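Long-range contacts in beta-porphyranase A (Bacteroides plebeius, PDB 4AW7), which hydrolyses the beta-1,4 linkages between D-galactose and L-galactose-6-sulfate in the red-algal polysaccharide porphyran, releasing mostly disaccharides: residues G244-A249 with I546-I551; N379-V384 with N399-P404; A505-S510 with M581-E586; V523-T528 with N565-T570; S531-W536 with E552-I557. All coordinates share one frame; numbering follows the deposited sequence.

Interaction 1. Residues G244-A249 with I546-I551; sequences GSNSEA and IFFGMI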
# COMPACT_ATOMS: atom_id res chain seq x y z
N GLY A 244 4.89 7.35 -5.70
CA GLY A 244 4.46 7.91 -6.97
C GLY A 244 4.26 6.81 -7.99
O GLY A 244 3.76 5.74 -7.71
N SER A 245 4.64 7.12 -9.24
CA SER A 245 4.14 6.35 -10.39
C SER A 245 4.58 4.90 -10.39
O SER A 245 3.86 4.05 -10.90
CB SER A 245 4.52 7.02 -11.71
OG SER A 245 5.85 6.73 -12.11
N ASN A 246 5.76 4.57 -9.85
CA ASN A 246 6.18 3.17 -9.88
C ASN A 246 5.27 2.30 -9.00
O ASN A 246 4.78 1.29 -9.47
CB ASN A 246 7.64 3.02 -9.44
CG ASN A 246 8.06 1.61 -9.27
OD1 ASN A 246 8.06 1.10 -8.14
ND2 ASN A 246 8.36 0.92 -10.38
N SER A 247 5.05 2.71 -7.75
CA SER A 247 4.17 1.92 -6.89
C SER A 247 2.78 1.84 -7.49
O SER A 247 2.09 0.83 -7.31
CB SER A 247 4.13 2.49 -5.46
OG SER A 247 3.63 3.81 -5.38
N GLU A 248 2.32 2.92 -8.12
CA GLU A 248 1.02 2.88 -8.76
C GLU A 248 0.93 1.80 -9.84
O GLU A 248 -0.04 1.08 -9.93
CB GLU A 248 0.65 4.26 -9.33
CG GLU A 248 0.54 5.41 -8.30
CD GLU A 248 -0.72 5.48 -7.46
OE1 GLU A 248 -1.63 4.65 -7.62
OE2 GLU A 248 -0.75 6.44 -6.64
N ALA A 249 1.98 1.69 -10.66
CA ALA A 249 2.07 0.64 -11.69
C ALA A 249 2.20 -0.74 -11.08
O ALA A 249 1.65 -1.70 -11.60
CB ALA A 249 3.23 0.88 -12.66
N ILE A 546 15.19 1.02 -16.44
CA ILE A 546 13.85 0.78 -16.96
C ILE A 546 12.90 1.68 -16.23
O ILE A 546 12.84 1.67 -14.99
CB ILE A 546 13.39 -0.70 -16.78
CG1 ILE A 546 14.45 -1.68 -17.31
CG2 ILE A 546 12.00 -0.87 -17.41
CD1 ILE A 546 14.32 -3.09 -16.72
N PHE A 547 12.14 2.45 -16.99
CA PHE A 547 11.01 3.19 -16.43
C PHE A 547 9.87 2.22 -16.27
O PHE A 547 9.48 1.54 -17.20
CB PHE A 547 10.54 4.29 -17.36
CG PHE A 547 9.32 5.05 -16.86
CD1 PHE A 547 9.47 6.07 -15.98
CD2 PHE A 547 8.04 4.66 -17.22
CE1 PHE A 547 8.36 6.76 -15.48
CE2 PHE A 547 6.92 5.37 -16.74
CZ PHE A 547 7.11 6.40 -15.88
N PHE A 548 9.33 2.11 -15.05
CA PHE A 548 8.10 1.36 -14.81
C PHE A 548 7.19 2.22 -13.98
O PHE A 548 7.50 2.51 -12.82
CB PHE A 548 8.36 0.01 -14.15
CG PHE A 548 7.10 -0.81 -14.00
CD1 PHE A 548 6.30 -1.10 -15.09
CD2 PHE A 548 6.72 -1.32 -12.76
CE1 PHE A 548 5.16 -1.82 -14.97
CE2 PHE A 548 5.56 -2.10 -12.63
CZ PHE A 548 4.79 -2.36 -13.74
N GLY A 549 6.13 2.72 -14.60
CA GLY A 549 5.29 3.70 -13.94
C GLY A 549 3.93 3.82 -14.60
O GLY A 549 3.79 3.54 -15.80
N MET A 550 2.96 4.27 -13.81
CA MET A 550 1.64 4.59 -14.24
C MET A 550 1.55 6.09 -14.49
O MET A 550 1.87 6.89 -13.61
CB MET A 550 0.66 4.15 -13.15
CG MET A 550 -0.84 4.30 -13.52
SD MET A 550 -1.52 5.99 -13.55
CE MET A 550 -1.34 6.46 -11.82
N ILE A 551 1.18 6.46 -15.72
CA ILE A 551 0.99 7.84 -16.13
C ILE A 551 -0.50 8.04 -16.31
O ILE A 551 -1.14 7.34 -17.11
CB ILE A 551 1.77 8.14 -17.43
CG1 ILE A 551 3.27 7.91 -17.24
CG2 ILE A 551 1.51 9.59 -17.89
CD1 ILE A 551 4.10 7.92 -18.52

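Interaction 2. Residues N379-V384 with N399-P404; sequences NPDIQV and NLDDNP. With CA (calcium ion), chain C.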
# COMPACT_ATOMS: atom_id res chain seq x y z
N ASN A 379 -1.98 19.15 -10.62
CA ASN A 379 -0.61 18.69 -10.75
C ASN A 379 -0.51 17.29 -10.12
O ASN A 379 -0.76 17.15 -8.92
CB ASN A 379 0.30 19.68 -10.02
CG ASN A 379 1.79 19.31 -10.08
OD1 ASN A 379 2.15 18.19 -10.42
ND2 ASN A 379 2.66 20.26 -9.69
N PRO A 380 -0.14 16.26 -10.90
CA PRO A 380 -0.09 14.93 -10.32
C PRO A 380 0.94 14.74 -9.23
O PRO A 380 0.85 13.78 -8.45
CB PRO A 380 0.21 14.01 -11.52
CG PRO A 380 0.83 14.88 -12.48
CD PRO A 380 0.22 16.25 -12.33
N ASP A 381 1.92 15.62 -9.11
CA ASP A 381 2.83 15.59 -7.99
C ASP A 381 2.23 16.07 -6.70
O ASP A 381 2.84 15.81 -5.65
CB ASP A 381 4.09 16.39 -8.29
CG ASP A 381 4.90 15.79 -9.38
OD1 ASP A 381 5.17 14.57 -9.33
OD2 ASP A 381 5.35 16.49 -10.32
N ILE A 382 1.09 16.76 -6.74
CA ILE A 382 0.46 17.24 -5.52
C ILE A 382 -0.71 16.29 -5.24
O ILE A 382 -1.74 16.30 -5.91
CB ILE A 382 -0.01 18.68 -5.66
CG1 ILE A 382 1.14 19.60 -5.98
CG2 ILE A 382 -0.77 19.13 -4.41
CD1 ILE A 382 2.28 19.61 -4.99
N GLN A 383 -0.52 15.43 -4.25
CA GLN A 383 -1.54 14.46 -3.86
C GLN A 383 -2.46 15.13 -2.85
O GLN A 383 -1.99 15.83 -1.96
CB GLN A 383 -0.90 13.19 -3.23
CG GLN A 383 0.29 12.63 -4.03
CD GLN A 383 0.69 11.23 -3.58
OE1 GLN A 383 0.15 10.23 -4.08
NE2 GLN A 383 1.56 11.15 -2.57
N VAL A 384 -3.76 14.90 -2.99
CA VAL A 384 -4.77 15.57 -2.18
C VAL A 384 -5.79 14.59 -1.64
O VAL A 384 -6.17 13.64 -2.32
CB VAL A 384 -5.47 16.68 -2.98
CG1 VAL A 384 -4.46 17.76 -3.35
CG2 VAL A 384 -6.17 16.09 -4.21
N ASN A 399 3.56 16.68 -1.41
CA ASN A 399 4.33 17.05 -2.61
C ASN A 399 5.33 15.95 -2.98
O ASN A 399 6.33 15.77 -2.27
CB ASN A 399 5.04 18.39 -2.38
CG ASN A 399 5.79 18.89 -3.60
OD1 ASN A 399 5.76 18.27 -4.64
ND2 ASN A 399 6.43 20.05 -3.47
N LEU A 400 5.07 15.26 -4.08
CA LEU A 400 5.96 14.23 -4.62
C LEU A 400 7.10 14.78 -5.47
O LEU A 400 7.97 14.00 -5.88
CB LEU A 400 5.18 13.23 -5.46
CG LEU A 400 4.17 12.31 -4.77
CD1 LEU A 400 3.24 11.72 -5.81
CD2 LEU A 400 4.86 11.23 -3.98
N ASP A 401 7.06 16.07 -5.80
CA ASP A 401 8.06 16.68 -6.70
C ASP A 401 9.31 17.02 -5.94
O ASP A 401 9.35 17.02 -4.71
CB ASP A 401 7.47 17.96 -7.32
CG ASP A 401 8.20 18.44 -8.55
OD1 ASP A 401 8.87 17.68 -9.26
OD2 ASP A 401 8.07 19.65 -8.81
N ASP A 402 10.34 17.40 -6.70
CA ASP A 402 11.61 17.79 -6.12
C ASP A 402 11.80 19.30 -6.03
O ASP A 402 12.88 19.74 -5.58
CB ASP A 402 12.77 17.08 -6.83
CG ASP A 402 12.71 15.60 -6.63
OD1 ASP A 402 12.54 15.16 -5.48
OD2 ASP A 402 12.78 14.89 -7.65
N ASN A 403 10.78 20.07 -6.42
CA ASN A 403 10.76 21.51 -6.21
C ASN A 403 9.58 21.87 -5.33
O ASN A 403 8.55 21.22 -5.37
CB ASN A 403 10.62 22.25 -7.56
CG ASN A 403 11.93 22.32 -8.33
OD1 ASN A 403 13.00 22.33 -7.74
ND2 ASN A 403 11.86 22.51 -9.62
N PRO A 404 9.68 22.97 -4.56
CA PRO A 404 8.48 23.51 -3.93
C PRO A 404 7.43 23.82 -4.95
O PRO A 404 7.76 24.17 -6.08
CB PRO A 404 8.98 24.80 -3.25
CG PRO A 404 10.45 24.61 -3.10
CD PRO A 404 10.86 23.81 -4.32
CA CA C . 6.37 14.38 -11.45
O HOH W 1 5.36 19.25 -10.18
O HOH W 2 8.21 15.15 -10.02
O HOH W 3 7.94 15.83 -12.80
O HOH W 4 7.09 13.16 -13.41

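Interaction 3. Residues A505-S510 with M581-E586; sequences ASLRMS and MILQVE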
# COMPACT_ATOMS: atom_id res chain seq x y z
N ALA A 505 -12.93 11.67 -15.74
CA ALA A 505 -12.40 10.38 -16.17
C ALA A 505 -10.93 10.50 -16.45
O ALA A 505 -10.41 11.58 -16.76
CB ALA A 505 -13.15 9.89 -17.41
N SER A 506 -10.26 9.36 -16.33
CA SER A 506 -8.85 9.28 -16.69
C SER A 506 -8.47 7.86 -17.08
O SER A 506 -9.12 6.89 -16.68
CB SER A 506 -7.96 9.73 -15.57
OG SER A 506 -8.13 8.90 -14.47
N LEU A 507 -7.40 7.77 -17.86
CA LEU A 507 -6.76 6.50 -18.17
C LEU A 507 -5.52 6.37 -17.28
O LEU A 507 -4.69 7.29 -17.23
CB LEU A 507 -6.33 6.50 -19.64
CG LEU A 507 -5.43 5.35 -20.08
CD1 LEU A 507 -6.14 4.02 -20.06
CD2 LEU A 507 -4.84 5.69 -21.45
N ARG A 508 -5.40 5.23 -16.59
CA ARG A 508 -4.18 4.89 -15.84
C ARG A 508 -3.38 3.98 -16.75
O ARG A 508 -3.67 2.78 -16.88
CB ARG A 508 -4.57 4.17 -14.58
CG ARG A 508 -5.43 4.98 -13.63
CD ARG A 508 -5.86 4.20 -12.43
NE ARG A 508 -4.78 3.73 -11.57
CZ ARG A 508 -4.23 4.40 -10.60
NH1 ARG A 508 -4.63 5.60 -10.28
NH2 ARG A 508 -3.26 3.80 -9.91
N MET A 509 -2.37 4.56 -17.42
CA MET A 509 -1.58 3.86 -18.42
C MET A 509 -0.24 3.47 -17.79
O MET A 509 0.57 4.37 -17.52
CB MET A 509 -1.35 4.80 -19.61
CG MET A 509 -0.41 4.29 -20.65
SD MET A 509 -0.08 5.38 -22.03
CE MET A 509 0.83 6.67 -21.20
N SER A 510 -0.03 2.18 -17.59
CA SER A 510 1.23 1.71 -17.01
C SER A 510 2.10 1.11 -18.09
O SER A 510 1.63 0.26 -18.86
CB SER A 510 0.99 0.74 -15.85
OG SER A 510 0.33 1.34 -14.73
N MET A 581 -3.79 -1.22 -18.39
CA MET A 581 -4.63 -0.09 -18.82
C MET A 581 -5.92 -0.19 -18.04
O MET A 581 -6.64 -1.15 -18.13
CB MET A 581 -4.91 -0.19 -20.33
CG MET A 581 -3.66 -0.02 -21.19
SD MET A 581 -3.16 1.69 -21.39
CE MET A 581 -4.25 2.16 -22.74
N ILE A 582 -6.17 0.87 -17.26
CA ILE A 582 -7.33 0.91 -16.36
C ILE A 582 -8.03 2.26 -16.57
O ILE A 582 -7.37 3.30 -16.58
CB ILE A 582 -6.89 0.77 -14.89
CG1 ILE A 582 -6.24 -0.60 -14.67
CG2 ILE A 582 -8.08 0.96 -13.91
CD1 ILE A 582 -5.46 -0.75 -13.37
N LEU A 583 -9.36 2.24 -16.74
CA LEU A 583 -10.11 3.49 -16.82
C LEU A 583 -10.67 3.83 -15.44
O LEU A 583 -11.28 2.99 -14.79
CB LEU A 583 -11.26 3.42 -17.83
CG LEU A 583 -10.85 3.43 -19.29
CD1 LEU A 583 -12.05 3.20 -20.18
CD2 LEU A 583 -10.18 4.75 -19.64
N GLN A 584 -10.47 5.07 -15.02
CA GLN A 584 -11.05 5.57 -13.76
C GLN A 584 -12.15 6.56 -14.14
O GLN A 584 -11.91 7.46 -14.93
CB GLN A 584 -10.01 6.25 -12.89
CG GLN A 584 -10.71 6.99 -11.77
CD GLN A 584 -9.78 7.56 -10.75
OE1 GLN A 584 -9.15 6.80 -10.02
NE2 GLN A 584 -9.72 8.92 -10.63
N VAL A 585 -13.32 6.35 -13.58
CA VAL A 585 -14.48 7.21 -13.84
C VAL A 585 -15.01 7.72 -12.50
O VAL A 585 -15.25 6.92 -11.60
CB VAL A 585 -15.58 6.48 -14.61
CG1 VAL A 585 -16.73 7.41 -14.93
CG2 VAL A 585 -15.04 5.84 -15.90
N GLU A 586 -15.14 9.03 -12.38
CA GLU A 586 -15.73 9.62 -11.20
C GLU A 586 -17.03 10.27 -11.64
O GLU A 586 -17.05 11.31 -12.30
CB GLU A 586 -14.76 10.57 -10.62
CG GLU A 586 -13.51 9.90 -10.09
CD GLU A 586 -12.56 10.92 -9.54
OE1 GLU A 586 -12.00 11.71 -10.33
OE2 GLU A 586 -12.45 11.01 -8.31
O HOH W 5 -10.63 10.64 -12.92
O HOH W 6 -6.70 7.21 -11.25

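Interaction 4. Residues V523-T528 with N565-T570; sequences VKINGT and NNVDIT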
# COMPACT_ATOMS: atom_id res chain seq x y z
N VAL A 523 -2.92 8.69 -27.85
CA VAL A 523 -3.96 7.98 -27.09
C VAL A 523 -5.33 8.42 -27.62
O VAL A 523 -5.60 9.62 -27.66
CB VAL A 523 -3.88 8.27 -25.58
CG1 VAL A 523 -5.05 7.66 -24.79
CG2 VAL A 523 -2.54 7.82 -25.00
N LYS A 524 -6.15 7.43 -27.97
CA LYS A 524 -7.51 7.71 -28.45
C LYS A 524 -8.52 6.99 -27.54
O LYS A 524 -8.39 5.80 -27.24
CB LYS A 524 -7.66 7.23 -29.89
CG LYS A 524 -6.78 7.99 -30.88
CD LYS A 524 -6.99 7.58 -32.34
CE LYS A 524 -6.04 8.37 -33.22
NZ LYS A 524 -6.45 8.26 -34.65
N ILE A 525 -9.55 7.76 -27.15
CA ILE A 525 -10.64 7.23 -26.35
C ILE A 525 -11.83 7.12 -27.32
O ILE A 525 -12.32 8.16 -27.80
CB ILE A 525 -11.01 8.17 -25.17
CG1 ILE A 525 -9.77 8.52 -24.32
CG2 ILE A 525 -12.11 7.58 -24.33
CD1 ILE A 525 -9.02 7.35 -23.67
N ASN A 526 -12.26 5.91 -27.62
CA ASN A 526 -13.32 5.73 -28.64
C ASN A 526 -13.04 6.55 -29.89
O ASN A 526 -13.95 7.17 -30.46
CB ASN A 526 -14.67 6.09 -28.02
CG ASN A 526 -15.00 5.18 -26.85
OD1 ASN A 526 -14.79 3.95 -26.92
ND2 ASN A 526 -15.53 5.75 -25.76
N GLY A 527 -11.79 6.54 -30.33
CA GLY A 527 -11.45 7.22 -31.59
C GLY A 527 -11.06 8.66 -31.51
O GLY A 527 -10.55 9.21 -32.48
N THR A 528 -11.27 9.30 -30.36
CA THR A 528 -10.93 10.70 -30.16
C THR A 528 -9.57 10.82 -29.47
O THR A 528 -9.36 10.34 -28.34
CB THR A 528 -11.98 11.44 -29.32
OG1 THR A 528 -13.22 11.39 -30.03
CG2 THR A 528 -11.56 12.90 -29.03
N ASN A 565 -16.25 0.36 -24.24
CA ASN A 565 -15.39 1.45 -24.60
C ASN A 565 -14.07 0.87 -25.05
O ASN A 565 -13.74 -0.26 -24.67
CB ASN A 565 -15.17 2.40 -23.42
CG ASN A 565 -16.42 3.20 -23.07
OD1 ASN A 565 -16.56 4.33 -23.50
ND2 ASN A 565 -17.31 2.60 -22.26
N ASN A 566 -13.35 1.62 -25.88
CA ASN A 566 -12.05 1.19 -26.35
C ASN A 566 -11.03 2.30 -26.22
O ASN A 566 -11.34 3.49 -26.43
CB ASN A 566 -12.12 0.74 -27.81
CG ASN A 566 -11.17 -0.41 -28.08
OD1 ASN A 566 -11.46 -1.56 -27.73
ND2 ASN A 566 -10.04 -0.12 -28.67
N VAL A 567 -9.82 1.91 -25.84
CA VAL A 567 -8.69 2.81 -25.80
C VAL A 567 -7.64 2.27 -26.76
O VAL A 567 -7.32 1.10 -26.69
CB VAL A 567 -8.14 2.95 -24.39
CG1 VAL A 567 -6.96 3.88 -24.45
CG2 VAL A 567 -9.21 3.47 -23.45
N ASP A 568 -7.14 3.11 -27.66
CA ASP A 568 -6.12 2.71 -28.63
C ASP A 568 -4.93 3.60 -28.40
O ASP A 568 -5.08 4.81 -28.30
CB ASP A 568 -6.68 2.80 -30.05
CG ASP A 568 -7.80 1.82 -30.22
OD1 ASP A 568 -7.54 0.64 -30.47
OD2 ASP A 568 -8.98 2.19 -30.02
N ILE A 569 -3.73 3.01 -28.33
CA ILE A 569 -2.54 3.83 -28.10
C ILE A 569 -1.43 3.41 -29.08
O ILE A 569 -1.30 2.23 -29.40
CB ILE A 569 -2.06 3.85 -26.62
CG1 ILE A 569 -1.48 2.53 -26.21
CG2 ILE A 569 -3.19 4.24 -25.69
CD1 ILE A 569 -0.89 2.59 -24.77
N THR A 570 -0.66 4.39 -29.52
CA THR A 570 0.42 4.12 -30.48
C THR A 570 1.67 4.88 -30.05
O THR A 570 1.67 6.09 -29.90
CB THR A 570 0.01 4.46 -31.94
OG1 THR A 570 -1.24 3.84 -32.24
CG2 THR A 570 1.10 3.93 -32.90
O HOH W 7 -10.03 4.42 -29.41

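Interaction 5. Residues S531-W536 with E552-I557; sequences SVPDNW and EVPFDI. With CA (calcium ion), chain C.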
# COMPACT_ATOMS: atom_id res chain seq x y z
N SER A 531 -4.90 14.61 -25.22
CA SER A 531 -3.59 15.06 -24.75
C SER A 531 -2.98 14.13 -23.68
O SER A 531 -3.68 13.73 -22.75
CB SER A 531 -3.81 16.47 -24.16
OG SER A 531 -2.61 17.14 -23.84
N VAL A 532 -1.73 13.73 -23.85
CA VAL A 532 -0.99 12.95 -22.84
C VAL A 532 -0.12 13.93 -22.03
O VAL A 532 0.71 14.64 -22.57
CB VAL A 532 -0.12 11.80 -23.43
CG1 VAL A 532 0.71 11.14 -22.36
CG2 VAL A 532 -0.97 10.78 -24.22
N PRO A 533 -0.28 13.97 -20.71
CA PRO A 533 0.56 14.86 -19.91
C PRO A 533 2.06 14.54 -19.98
O PRO A 533 2.47 13.38 -20.16
CB PRO A 533 0.04 14.63 -18.48
CG PRO A 533 -1.29 14.04 -18.64
CD PRO A 533 -1.26 13.24 -19.90
N ASP A 534 2.85 15.56 -19.76
CA ASP A 534 4.30 15.43 -19.61
C ASP A 534 4.72 14.94 -18.25
O ASP A 534 5.76 14.34 -18.13
CB ASP A 534 5.01 16.77 -19.93
CG ASP A 534 4.68 17.29 -21.32
OD1 ASP A 534 4.79 16.50 -22.26
OD2 ASP A 534 4.30 18.48 -21.46
N ASN A 535 3.88 15.15 -17.26
CA ASN A 535 4.15 14.91 -15.85
C ASN A 535 3.32 13.74 -15.35
O ASN A 535 2.26 13.42 -15.87
CB ASN A 535 3.79 16.19 -15.06
CG ASN A 535 4.33 16.18 -13.64
OD1 ASN A 535 5.23 15.40 -13.30
ND2 ASN A 535 3.82 17.08 -12.82
N TRP A 536 3.85 13.08 -14.33
CA TRP A 536 3.23 11.97 -13.63
C TRP A 536 3.61 12.06 -12.14
O TRP A 536 4.41 12.88 -11.75
CB TRP A 536 3.62 10.60 -14.21
CG TRP A 536 5.07 10.41 -14.32
CD1 TRP A 536 5.93 10.03 -13.32
CD2 TRP A 536 5.88 10.60 -15.48
NE1 TRP A 536 7.21 9.98 -13.79
CE2 TRP A 536 7.21 10.34 -15.11
CE3 TRP A 536 5.61 11.02 -16.79
CZ2 TRP A 536 8.28 10.46 -16.01
CZ3 TRP A 536 6.68 11.11 -17.69
CH2 TRP A 536 7.99 10.82 -17.29
N GLU A 552 -1.07 8.99 -15.58
CA GLU A 552 -2.49 9.30 -15.74
C GLU A 552 -2.73 10.18 -16.94
O GLU A 552 -1.98 11.13 -17.19
CB GLU A 552 -3.01 10.08 -14.56
CG GLU A 552 -2.99 9.35 -13.27
CD GLU A 552 -3.32 10.27 -12.10
OE1 GLU A 552 -2.51 11.20 -11.72
OE2 GLU A 552 -4.43 10.05 -11.57
N VAL A 553 -3.79 9.87 -17.66
CA VAL A 553 -4.19 10.69 -18.82
C VAL A 553 -5.65 11.11 -18.57
O VAL A 553 -6.56 10.36 -18.91
CB VAL A 553 -4.04 9.89 -20.11
CG1 VAL A 553 -4.46 10.75 -21.31
CG2 VAL A 553 -2.63 9.35 -20.25
N PRO A 554 -5.84 12.29 -17.94
CA PRO A 554 -7.22 12.76 -17.76
C PRO A 554 -7.87 13.12 -19.07
O PRO A 554 -7.20 13.56 -19.99
CB PRO A 554 -7.09 13.98 -16.87
CG PRO A 554 -5.67 14.16 -16.55
CD PRO A 554 -4.85 13.18 -17.30
N PHE A 555 -9.17 12.93 -19.18
CA PHE A 555 -9.87 13.33 -20.39
C PHE A 555 -11.33 13.59 -20.05
O PHE A 555 -11.81 13.24 -18.98
CB PHE A 555 -9.69 12.27 -21.50
CG PHE A 555 -10.25 10.92 -21.15
CD1 PHE A 555 -11.59 10.64 -21.33
CD2 PHE A 555 -9.44 9.92 -20.60
CE1 PHE A 555 -12.11 9.42 -20.99
CE2 PHE A 555 -9.96 8.71 -20.28
CZ PHE A 555 -11.30 8.44 -20.46
N ASP A 556 -12.05 14.17 -20.99
CA ASP A 556 -13.45 14.51 -20.76
C ASP A 556 -14.30 13.24 -20.66
O ASP A 556 -14.35 12.41 -21.57
CB ASP A 556 -13.94 15.41 -21.91
CG ASP A 556 -15.23 16.13 -21.59
OD1 ASP A 556 -16.06 15.60 -20.86
OD2 ASP A 556 -15.39 17.27 -22.14
N ILE A 557 -14.99 13.09 -19.53
CA ILE A 557 -15.87 11.93 -19.32
C ILE A 557 -16.89 11.75 -20.41
O ILE A 557 -17.36 10.66 -20.67
CB ILE A 557 -16.60 12.04 -17.94
CG1 ILE A 557 -17.23 10.71 -17.55
CG2 ILE A 557 -17.62 13.22 -17.93
CD1 ILE A 557 -17.85 10.74 -16.11
CA CA C . 6.37 14.38 -11.45
O HOH W 8 -4.50 14.33 -20.19
O HOH W 9 -0.24 12.41 -15.43
O HOH W 4 7.09 13.16 -13.41
O HOH W 2 8.21 15.15 -10.02
O HOH W 3 7.94 15.83 -12.80

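Interaction 1. Residues G244-A249 with I546-I551
The methyl group of Ala249 sits over one face of the Phe548 ring, a CH-pi contact with CB 3.9 Å from the centroid of that ring and displaced toward its rim. The amide of Asn246 meets the same residue differently: its plane stands 75° from the ring, and ND2 donates to the Phe548 carbonyl O at 3.0 Å, nearly in the plane of the amide. With CG anti to the backbone N (chi1 172°), Asn246 reaches back to the strand, while its OD1 is held by Arg242. Ser245 O takes two N-H groups from opposite faces of its plane, Met550 N at 3.1 Å and Ala249 N from within the helix. Gly549 suits the crossing point because a side chain there would run into Ser245 OG. Beside it, Met550 CB packs 3.8 Å from Glu248 CB, whose carboxylate turns off to Arg307 and Arg508. Replacing Phe548 with an alanine would probably leave the Ala249 methyl without its aromatic platform and open a gap against the helix. Residues 245-249 cross residues 546-551 at 81°, joining helix 245-262 of the catalytic part to strand 546-555, which borders a sheet of the C-terminal domain beside strand 503-514.

Interaction 2. Residues N379-V384 with N399-P404
Asp381 grips the calcium ion through both carboxylate oxygens, OD1 at 2.5 Å and OD2 at 2.6 Å, and packs its CB 3.9 Å from Asp401 CB. This is the calcium-binding end of a beta-sandwich strand pair, where the type I turn Asn379 to Ile382 leads into strand 382-389. The carboxylates stack, planes 2° apart, like charges that the cation and its waters probably make tolerable: Asp401 OD1 accepts from water 2, itself a calcium ligand, and Gln405 holds OD2. Asn535, Trp536 and Gly538 complete the protein ligands. In the second shell, Asn379 OD1 accepts from Asp381 N in an Asx turn, fixing the backbone that presents the carboxylate. Asn399 does the same for Asp401: with CG anti to the backbone N (chi1 -177°), its OD1 takes Asp401 N at 2.8 Å while ND2 donates to Asn403 O and Ile450 O. A leucine in place of Asn399 would probably leave Asp401 N without its acceptor and free the loop to shift. Leu400 is an apolar cover crossing Gln383 at about a right angle, CD1 3.4 Å from Gln383 CD, while Asp398 holds NE2. Leu400 N donates to Asp381 O at 2.8 Å, in the carbonyl plane and almost straight at 172°.

Interaction 3. Residues A505-S510 with M581-E586
Backbone hydrogen bonds knit Ser506 to Gln584 and Arg508 to Ile582 as the hydrogen-bonded pairs of an antiparallel ladder. Each pair makes two, such as Arg508 N to Ile582 O at 2.8 Å and Ile582 N to Arg508 O at 3.2 Å. Apolar contacts fill the face that carries Leu507, Met509, Met581 and Leu583. Met581, bent at chi2 (-79°) and chi3 (-83°), curls across so that its CE touches Leu507 CD1 at 3.8 Å, while its SD lies 3.9 Å from Met509 CG; the flexible thioether suits this folding. Val567 and Ile569 of the facing sheet pack against the same group. The other face is mixed: the aliphatic stem of Arg508 runs beside Ile582, CB to CB 4.1 Å, and further out the links are polar and partly through water. Water 6 accepts from Arg508 NH1 at 2.8 Å, at the edge of the guanidinium, and gives a weak bond to Gln584 OE1. Water 5 takes Gln584 NE2 at 3.0 Å and donates to Glu586 OE1. One side is therefore a sandwich core, the other a mixed, largely polar face where Asp252 and Glu248, salt-bridged to Arg508, probably balance the charge of the buried guanidinium.

Interaction 4. Residues V523-T528 with N565-T570
Asn526 and Asn565 meet across the end of the strand pair because each turns its CG beside its own backbone N, chi1 -62° and -70°, bringing the two amides together obliquely, their planes 39° apart. Asn526 ND2 donates to Asn565 OD1 at 2.9 Å, in the plane of its own amide, while Asn565 ND2 is held by Lys561 O; Asn526 OD1 accepts from Asn566 N, also at 2.9 Å. One side chain thus continues the backbone ladder past its last regular bond, Asn526 N to Asn566 O at 2.8 Å. Asparagine suits this place doubly, since it tolerates the positive phi of the type I' turn running from Ile525 to Thr528; Gly527 follows with angles that would jam a side chain against the preceding carbonyl. Lys524 and Asp568 form a hydrogen-bonded antiparallel pair, Lys524 N to Asp568 O at 2.8 Å. The opposite face is aliphatic: Val523 CG2 touches Ile569 CG2 at 3.7 Å, and Ile525 CD1 lies 3.9 Å from Val567 CG2, beta-branched residues well suited to extended strands. On the polar face Asn566 ND2 donates to Asp568 OD2 at 2.9 Å, syn but tilted well out of the carboxylate plane. The pair is the middle of a four-stranded antiparallel sheet between strands 491-498 and 528-530, its aliphatic face packed on Leu507, Met509 and Met581 of strands 503-514 and 577-589.

Interaction 5. Residues S531-W536 with E552-I557
A calcium-binding loop packs here against the edge strand of the C-terminal beta-sandwich, its 531-533 part lying along strand 546-555 and its 535-536 end holding the metal. The rings of Pro533 and Pro554 approach each other, Pro533 CG 3.9 Å from Pro554 CD. Pro533 CG also rests 3.3 Å from Glu552 O. Val553, with CG1 anti to the backbone N (chi1 180°), sets that methyl 3.4 Å from Ser531 O and turns CG2 toward Val532 and Pro533. These rigid or branched apolar residues suit a contact in which the two segments share no direct hydrogen bond; the polar links are made by water. Water 8 donates to Ser531 O and to Pro554 O, joining the two carbonyls where neither could bond the other directly. Strand 503-514 occupies the other edge of 552-555, through the backbones of Leu507 and Ala505. At the metal, Asn535 OD1 binds the calcium ion at 2.4 Å and Trp536 O at 2.5 Å, with Asp381 and Gly538 as the remaining protein ligands. Trp536 turns its indole to meet Phe547 edge-to-face. Between loop and strand, water 9 donates to Asn535 O at 2.7 Å and to Glu552 O at 2.8 Å.

How the interactions relate
From the N terminus, helix 245-262 of the catalytic part supplies the first half of interaction 1, which closes only at strand 546-555. Interaction 2 falls wholly within that long loop and closes before any C-terminal contact opens. Strand 503-514 then begins interaction 3, completed at 577-589; interaction 4 lies inside it, and interaction 5 inside interaction 4. Interaction 1 crosses all three, binding the catalytic part to the C-terminal sandwich. Interactions 3 and 4 represent the two facing sheets of that sandwich, meeting through Met581 and Val567. Interactions 2 and 5 share the calcium ion, tying the preceding sandwich domain to the C-terminal one, while Glu248 and Arg508 bridge interactions 1 and 3.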